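PDB 4H0A: uncharacterized protein from Staphylococcus aureus subsp. aureus, which is of unknown function but belongs to the CAP family of cysteine-rich secretory proteins and pairs a CAP-associated N-terminal region with a CAP domain. Local coordinates for residues K196-V199 and E200-P203. Numbering follows the deposited sequence.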
loop_
_atom_site.group_PDB
_atom_site.type_symbol
_atom_site.label_atom_id
_atom_site.label_comp_id
_atom_site.label_asym_id
_atom_site.label_seq_id
_atom_site.Cartn_x
_atom_site.Cartn_y
_atom_site.Cartn_z
ATOM N N LYS A 196 -9.225 1.805 -18.861
ATOM C CA LYS A 196 -8.220 2.875 -18.851
ATOM C C LYS A 196 -8.118 3.545 -17.472
ATOM O O LYS A 196 -9.141 3.735 -16.806
ATOM C CB LYS A 196 -8.593 3.932 -19.918
ATOM C CG LYS A 196 -7.701 5.170 -19.974
ATOM C CD LYS A 196 -7.965 5.982 -21.247
ATOM C CE LYS A 196 -7.386 7.379 -21.208
ATOM N NZ LYS A 196 -5.901 7.379 -21.283
ATOM N N ARG A 197 -6.888 3.893 -17.040
ATOM C CA ARG A 197 -6.710 4.608 -15.777
ATOM C C ARG A 197 -7.195 6.047 -15.955
ATOM O O ARG A 197 -6.809 6.687 -16.936
ATOM C CB ARG A 197 -5.230 4.629 -15.326
ATOM C CG ARG A 197 -4.657 3.272 -14.967
ATOM C CD ARG A 197 -3.248 3.393 -14.406
ATOM N NE ARG A 197 -2.762 2.121 -13.861
ATOM C CZ ARG A 197 -2.268 1.110 -14.577
ATOM N NH1 ARG A 197 -2.172 1.202 -15.902
ATOM N NH2 ARG A 197 -1.863 -0.002 -13.974
ATOM N N PRO A 198 -7.997 6.617 -15.042
ATOM C CA PRO A 198 -8.332 8.043 -15.200
ATOM C C PRO A 198 -7.073 8.902 -15.018
ATOM O O PRO A 198 -6.106 8.459 -14.380
ATOM C CB PRO A 198 -9.368 8.296 -14.099
ATOM C CG PRO A 198 -9.113 7.258 -13.083
ATOM C CD PRO A 198 -8.553 6.057 -13.794
ATOM N N VAL A 199 -7.081 10.121 -15.590
ATOM C CA VAL A 199 -5.957 11.067 -15.511
ATOM C C VAL A 199 -5.530 11.344 -14.040
ATOM O O VAL A 199 -4.352 11.612 -13.794
ATOM C CB VAL A 199 -6.295 12.398 -16.266
ATOM C CG1 VAL A 199 -7.401 13.193 -15.561
ATOM C CG2 VAL A 199 -5.051 13.262 -16.458
ATOM N N GLU A 200 -6.471 11.278 -13.076
ATOM C CA GLU A 200 -6.168 11.536 -11.663
ATOM C C GLU A 200 -5.417 10.426 -10.985
ATOM O O GLU A 200 -4.854 10.674 -9.919
ATOM C CB GLU A 200 -7.455 11.748 -10.838
ATOM C CG GLU A 200 -8.277 12.966 -11.210
ATOM C CD GLU A 200 -9.314 12.757 -12.302
ATOM O OE1 GLU A 200 -9.217 11.743 -13.032
ATOM O OE2 GLU A 200 -10.202 13.629 -12.449
ATOM N N GLN A 201 -5.439 9.200 -11.524
ATOM C CA GLN A 201 -4.851 8.071 -10.809
ATOM C C GLN A 201 -3.337 8.200 -10.579
ATOM O O GLN A 201 -2.946 8.249 -9.433
ATOM C CB GLN A 201 -5.165 6.739 -11.507
ATOM C CG GLN A 201 -4.782 5.540 -10.628
ATOM C CD GLN A 201 -5.256 4.216 -11.170
ATOM O OE1 GLN A 201 -6.320 4.109 -11.782
ATOM N NE2 GLN A 201 -4.520 3.157 -10.893
ATOM N N ASN A 202 -2.497 8.223 -11.627
ATOM C CA ASN A 202 -1.031 8.291 -11.451
ATOM C C ASN A 202 -0.576 9.395 -10.466
ATOM O O ASN A 202 0.127 9.067 -9.514
ATOM C CB ASN A 202 -0.319 8.483 -12.797
ATOM C CG ASN A 202 -0.277 7.256 -13.682
ATOM O OD1 ASN A 202 -0.467 6.118 -13.237
ATOM N ND2 ASN A 202 0.012 7.471 -14.965
ATOM N N PRO A 203 -0.963 10.677 -10.602
ATOM C CA PRO A 203 -0.478 11.675 -9.621
ATOM C C PRO A 203 -0.953 11.396 -8.189
ATOM O O PRO A 203 -0.231 11.702 -7.253
ATOM C CB PRO A 203 -1.037 13.012 -10.145
ATOM C CG PRO A 203 -2.078 12.655 -11.132
ATOM C CD PRO A 203 -1.757 11.307 -11.676
HETATM O O HOH W 1 -3.306 8.480 -14.490
#
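Pro198 and Gln201 close a local type I beta turn that brings the chain from the loop after strand 184-185 into helix 201-219, near the surface and beside strand 61-65. The defining bond runs from Gln201 N to Pro198 O (3.0 Å). Water 1 gives the same carbonyl a second partner: it donates to Pro198 O and accepts from Asn202 N at 3.0 Å, so the water bridges Pro198 O to the N-H one residue further on. Pro203 has no N-H to offer Val199 O and instead sets its ring carbon CD 3.4 Å from that oxygen.

On the side facing strand 61-65, Gln201 reaches back over Pro198 CD and lies obliquely across the Arg197 chain. Its CG lies anti to the backbone N (chi1 -169°) and the chain stays extended, so that OE1 comes 3.6 Å from Pro198 CD and also touches Arg197 CG, while accepting a hydrogen bond from Arg66 N. Its NE2 meets the guanidinium of Arg197 at the edge, near the guanidinium plane, with the amide turned 64° against it. NE2 and Arg197 NE, 3.6 Å apart, are both donors, so this is contact without a bond. Arg197 sends NH2 on to a salt bridge with Asp314, which probably eases its closeness to Arg66. Glu200 bends at chi2 (88°), laying OE1 3.4 Å from Val199 CG1 and against Pro198 CB.

One direct backbone bond and one water bridge hold the turn, while Arg197 NH2 and Gln201 OE1 tie the helix entrance to Asp314, between strands 306-312 and 315-322, and to Arg66, just after strand 61-65.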